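Local coordinates for nonsense-mediated mRNA decay protein 2 (Saccharomyces cerevisiae, PDB 4LUN) that takes part in nonsense-mediated decay of mRNAs carrying premature stop codons and is seen here as its N-terminal MIF4G domain, built of HEAT-like helical repeats, at residues A[212-216]-A[301-305]; A[247-251]-A[306-310]. All coordinates share one frame; numbering follows the deposited sequence. Where two conformers were deposited one is given.

Interaction 1: A[212-216]-A[301-305]; sequences APLFR and EFFKL
Phe215 and Phe303 approach to 8.4 Å between CA atoms where the 3-10 turn after helix 201-210 faces the C-terminal end of helix 277-303. The CG of Phe302 is anti to the backbone N (chi1 -173°), swinging the ring toward 212-216, and Ala212 CB and Phe215 CB both meet its edge, the latter 3.7 Å from Phe302 CE2. In the conformer described here, one of two modelled, Arg216 lies over one face: NH2 sits above the ring centre, and Arg216 CZ is 3.7 Å from the Phe302 centroid, a cation-pi stack with the planes 21° apart. In that copy the guanidinium also reaches in its own plane for Phe302 O, which accepts both Arg216 NH1 (3.2 Å) and Arg216 NH2 (3.1 Å) from one face of the carbonyl plane. Just beyond, Lys304, with positive phi, ends the helix in a Schellman motif, and the helix end would probably favour the arginine's charge. Replacing Phe302 with alanine would probably cost the guanidinium its stacking surface, leaving it freer to turn about its bonds to the carbonyl, and would open a gap beside Ala212. Deeper, Phe215 CD1 meets the edge of the Phe303 ring at CZ (3.9 Å), and Ile208 touches all three phenylalanines.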
loop_
_atom_site.group_PDB
_atom_site.type_symbol
_atom_site.label_atom_id
_atom_site.label_comp_id
_atom_site.label_asym_id
_atom_site.label_seq_id
_atom_site.Cartn_x
_atom_site.Cartn_y
_atom_site.Cartn_z
ATOM N N ALA A 212 0.473 -12.497 1.980
ATOM C CA ALA A 212 1.174 -13.485 2.813
ATOM C C ALA A 212 2.344 -14.236 2.171
ATOM O O ALA A 212 3.353 -14.476 2.847
ATOM C CB ALA A 212 0.175 -14.477 3.420
ATOM N N PRO A 213 2.227 -14.623 0.885
ATOM C CA PRO A 213 3.378 -15.346 0.333
ATOM C C PRO A 213 4.681 -14.557 0.363
ATOM O O PRO A 213 5.738 -15.171 0.313
ATOM C CB PRO A 213 2.962 -15.621 -1.115
ATOM C CG PRO A 213 1.474 -15.619 -1.082
ATOM C CD PRO A 213 1.091 -14.602 -0.061
ATOM N N LEU A 214 4.621 -13.231 0.465
ATOM C CA LEU A 214 5.850 -12.452 0.572
ATOM C C LEU A 214 6.502 -12.626 1.931
ATOM O O LEU A 214 7.648 -12.253 2.111
ATOM C CB LEU A 214 5.583 -10.957 0.290
ATOM C CG LEU A 214 5.020 -10.613 -1.090
ATOM C CD1 LEU A 214 4.808 -9.114 -1.239
ATOM C CD2 LEU A 214 5.969 -11.099 -2.190
ATOM N N PHE A 215 5.778 -13.196 2.896
ATOM C CA PHE A 215 6.261 -13.244 4.278
ATOM C C PHE A 215 6.491 -14.650 4.800
ATOM O O PHE A 215 6.943 -14.843 5.938
ATOM C CB PHE A 215 5.302 -12.482 5.190
ATOM C CG PHE A 215 5.284 -11.021 4.906
ATOM C CD1 PHE A 215 6.246 -10.194 5.466
ATOM C CD2 PHE A 215 4.362 -10.486 4.023
ATOM C CE1 PHE A 215 6.249 -8.838 5.183
ATOM C CE2 PHE A 215 4.365 -9.134 3.726
ATOM C CZ PHE A 215 5.322 -8.310 4.314
ATOM N N ARG A 216 6.199 -15.630 3.960
ATOM C CA ARG A 216 6.396 -17.029 4.320
ATOM C C ARG A 216 7.465 -17.675 3.438
ATOM O O ARG A 216 7.261 -17.867 2.245
ATOM C CB ARG A 216 5.068 -17.782 4.231
ATOM C CG ARG A 216 3.932 -17.092 4.985
ATOM C CD ARG A 216 2.870 -18.083 5.440
ATOM N NE ARG A 216 1.845 -17.470 6.285
ATOM C CZ ARG A 216 2.006 -17.179 7.575
ATOM N NH1 ARG A 216 3.160 -17.426 8.183
ATOM N NH2 ARG A 216 1.011 -16.631 8.259
ATOM N N GLU A 301 0.271 -13.741 15.816
ATOM C CA GLU A 301 -0.413 -14.900 15.248
ATOM C C GLU A 301 0.170 -15.258 13.884
ATOM O O GLU A 301 0.490 -16.416 13.626
ATOM C CB GLU A 301 -1.911 -14.635 15.107
ATOM C CG GLU A 301 -2.690 -14.744 16.416
ATOM C CD GLU A 301 -4.140 -14.300 16.291
ATOM O OE1 GLU A 301 -4.905 -14.497 17.261
ATOM O OE2 GLU A 301 -4.514 -13.751 15.229
ATOM N N PHE A 302 0.318 -14.253 13.027
ATOM C CA PHE A 302 0.793 -14.471 11.662
ATOM C C PHE A 302 2.193 -15.074 11.640
ATOM O O PHE A 302 2.451 -16.062 10.936
ATOM C CB PHE A 302 0.774 -13.159 10.865
ATOM C CG PHE A 302 1.090 -13.340 9.404
ATOM C CD1 PHE A 302 0.069 -13.488 8.478
ATOM C CD2 PHE A 302 2.400 -13.380 8.964
ATOM C CE1 PHE A 302 0.358 -13.660 7.133
ATOM C CE2 PHE A 302 2.692 -13.554 7.622
ATOM C CZ PHE A 302 1.669 -13.698 6.714
ATOM N N PHE A 303 3.107 -14.477 12.397
ATOM C CA PHE A 303 4.505 -14.910 12.371
ATOM C C PHE A 303 4.801 -16.027 13.374
ATOM O O PHE A 303 5.958 -16.429 13.541
ATOM C CB PHE A 303 5.452 -13.721 12.580
ATOM C CG PHE A 303 5.498 -12.769 11.401
ATOM C CD1 PHE A 303 6.402 -12.975 10.364
ATOM C CD2 PHE A 303 4.639 -11.685 11.330
ATOM C CE1 PHE A 303 6.456 -12.106 9.278
ATOM C CE2 PHE A 303 4.677 -10.816 10.246
ATOM C CZ PHE A 303 5.587 -11.028 9.216
ATOM N N LYS A 304 3.749 -16.522 14.024
ATOM C CA LYS A 304 3.853 -17.634 14.970
ATOM C C LYS A 304 4.832 -17.333 16.100
ATOM O O LYS A 304 5.759 -18.098 16.380
ATOM C CB LYS A 304 4.212 -18.930 14.232
ATOM C CG LYS A 304 3.238 -19.234 13.092
ATOM C CD LYS A 304 3.423 -20.637 12.523
ATOM C CE LYS A 304 4.543 -20.695 11.495
ATOM N NZ LYS A 304 4.160 -20.084 10.186
ATOM N N LEU A 305 4.614 -16.191 16.742
ATOM C CA LEU A 305 5.488 -15.716 17.790
ATOM C C LEU A 305 4.616 -15.548 19.025
ATOM O O LEU A 305 3.414 -15.288 18.907
ATOM C CB LEU A 305 6.065 -14.351 17.411
ATOM C CG LEU A 305 6.712 -14.159 16.043
ATOM C CD1 LEU A 305 6.856 -12.667 15.773
ATOM C CD2 LEU A 305 8.063 -14.839 15.983
#

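Interaction 2: A[247-251]-A[306-310]; sequences FARAT and EIPEL
Phe247 and Pro308 meet through a CH-pi contact that joins helix 231-271 to the chain after helix 277-303. The pyrrolidine ring comes in over one face of the phenyl ring, offset toward its rim on the CG side. Pro308 CD stands 3.8 Å from the Phe247 ring centroid, 15° off the normal, and Pro308 CG reaches back to Phe247 CB at 3.9 Å. The chi1 of Phe247 (-78°) puts CG beside its backbone N, carrying the ring out along 306-308. There Phe247 CZ also touches Ile307 CD1, at a looser 4.2 Å.

The aliphatic contacts lie one turn further along the helix. Leu310 sends one methyl, CD2, onto the helix surface, 3.9 Å from Ala250 CB and 3.5 Å from Ala250 O. Both residues are buried, on the inner side of the joint.

The polar part is indirect, for no hydrogen bond joins the two segments. Pro308 CB and CG rest in van der Waals contact against the hydroxyl oxygen Thr251 OG1, CB at 3.5 Å, and the proline is thus wedged between residues a helical turn apart. One water links the segments, giving a proton to Glu309 O at 2.7 Å and bonding to Thr251 OG1 at 3.2 Å.

The C-terminal chain thus runs in extended form along helix 231-271, in a domain without strands. Helix 277-303 backs the joint, Ala296 touching both Phe247 and Ile307, and Phe292 lying against Ala250, while its Lys293 NZ donates to Leu310 O.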
loop_
_atom_site.group_PDB
_atom_site.type_symbol
_atom_site.label_atom_id
_atom_site.label_comp_id
_atom_site.label_asym_id
_atom_site.label_seq_id
_atom_site.Cartn_x
_atom_site.Cartn_y
_atom_site.Cartn_z
ATOM N N PHE A 247 5.856 -4.568 19.678
ATOM C CA PHE A 247 5.803 -5.278 20.960
ATOM C C PHE A 247 6.307 -4.381 22.096
ATOM O O PHE A 247 5.707 -4.343 23.170
ATOM C CB PHE A 247 6.645 -6.563 20.915
ATOM C CG PHE A 247 5.981 -7.725 20.204
ATOM C CD1 PHE A 247 4.737 -7.593 19.602
ATOM C CD2 PHE A 247 6.610 -8.965 20.167
ATOM C CE1 PHE A 247 4.137 -8.673 18.959
ATOM C CE2 PHE A 247 6.017 -10.049 19.533
ATOM C CZ PHE A 247 4.778 -9.902 18.927
ATOM N N ALA A 248 7.396 -3.658 21.846
ATOM C CA ALA A 248 8.007 -2.799 22.867
ATOM C C ALA A 248 7.065 -1.669 23.285
ATOM O O ALA A 248 6.912 -1.374 24.480
ATOM C CB ALA A 248 9.324 -2.220 22.362
ATOM N N ARG A 249 6.460 -1.023 22.296
ATOM C CA ARG A 249 5.525 0.059 22.577
ATOM C C ARG A 249 4.272 -0.473 23.275
ATOM O O ARG A 249 3.734 0.169 24.189
ATOM C CB ARG A 249 5.162 0.779 21.279
ATOM C CG ARG A 249 4.105 1.848 21.406
ATOM C CD ARG A 249 4.637 3.105 22.035
ATOM N NE ARG A 249 3.701 4.216 21.869
ATOM C CZ ARG A 249 3.543 5.175 22.768
ATOM N NH1 ARG A 249 4.247 5.142 23.893
ATOM N NH2 ARG A 249 2.672 6.148 22.558
ATOM N N ALA A 250 3.806 -1.648 22.854
ATOM C CA ALA A 250 2.651 -2.266 23.507
ATOM C C ALA A 250 2.927 -2.536 24.979
ATOM O O ALA A 250 2.055 -2.333 25.829
ATOM C CB ALA A 250 2.251 -3.557 22.803
ATOM N N THR A 251 4.137 -3.009 25.272
ATOM C CA THR A 251 4.540 -3.299 26.645
ATOM C C THR A 251 4.624 -2.023 27.467
ATOM O O THR A 251 4.190 -1.990 28.613
ATOM C CB THR A 251 5.895 -4.006 26.651
ATOM O OG1 THR A 251 5.725 -5.310 26.082
ATOM C CG2 THR A 251 6.432 -4.143 28.065
ATOM N N GLU A 306 5.197 -15.687 20.207
ATOM C CA GLU A 306 4.444 -15.351 21.414
ATOM C C GLU A 306 4.532 -13.848 21.701
ATOM O O GLU A 306 5.588 -13.231 21.533
ATOM C CB GLU A 306 4.906 -16.167 22.620
ATOM C CG GLU A 306 4.770 -17.680 22.457
ATOM C CD GLU A 306 3.348 -18.142 22.169
ATOM O OE1 GLU A 306 2.385 -17.501 22.647
ATOM O OE2 GLU A 306 3.193 -19.160 21.459
ATOM N N ILE A 307 3.400 -13.292 22.121
ATOM C CA ILE A 307 3.217 -11.875 22.426
ATOM C C ILE A 307 3.693 -11.615 23.847
ATOM O O ILE A 307 3.637 -12.517 24.693
ATOM C CB ILE A 307 1.705 -11.534 22.378
ATOM C CG1 ILE A 307 0.995 -12.451 21.394
ATOM C CG2 ILE A 307 1.453 -10.098 21.965
ATOM C CD1 ILE A 307 1.343 -12.142 19.966
ATOM N N PRO A 308 4.153 -10.383 24.133
ATOM C CA PRO A 308 4.408 -10.057 25.541
ATOM C C PRO A 308 3.096 -10.089 26.310
ATOM O O PRO A 308 2.035 -10.068 25.686
ATOM C CB PRO A 308 4.913 -8.612 25.484
ATOM C CG PRO A 308 5.334 -8.392 24.048
ATOM C CD PRO A 308 4.435 -9.251 23.233
ATOM N N GLU A 309 3.174 -10.146 27.636
ATOM C CA GLU A 309 1.981 -10.074 28.477
ATOM C C GLU A 309 1.273 -8.744 28.261
ATOM O O GLU A 309 1.856 -7.679 28.489
ATOM C CB GLU A 309 2.368 -10.213 29.951
ATOM C CG GLU A 309 1.183 -10.112 30.885
ATOM C CD GLU A 309 0.132 -11.173 30.590
ATOM O OE1 GLU A 309 0.469 -12.374 30.656
ATOM O OE2 GLU A 309 -1.026 -10.813 30.283
ATOM N N LEU A 310 0.022 -8.792 27.815
ATOM C CA LEU A 310 -0.728 -7.566 27.557
ATOM C C LEU A 310 -2.113 -7.562 28.196
ATOM O O LEU A 310 -2.992 -6.844 27.741
ATOM C CB LEU A 310 -0.873 -7.340 26.053
ATOM C CG LEU A 310 0.442 -7.081 25.323
ATOM C CD1 LEU A 310 0.204 -7.103 23.829
ATOM C CD2 LEU A 310 1.038 -5.733 25.740
HETATM O O HOH W 1 4.303 -6.569 28.707
#

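Interactions 1 and 2 follow directly on each other in sequence, residues 301-305 running into 306-310, yet their centres are about 18 Å apart and they touch nowhere else. Together they trace how the chain leaves helix 277-303: interaction 1 sets the end of that helix against the turn after helix 201-210, and interaction 2 lays the following residues on helix 231-271. That long helix is common to both, since its Phe239 meets Phe215 and its Ile243 meets Phe303 at interaction 1. The contacts lie on the same side of the chain's centre, about 18 and 25 Å from it, and no ligand accompanies either one.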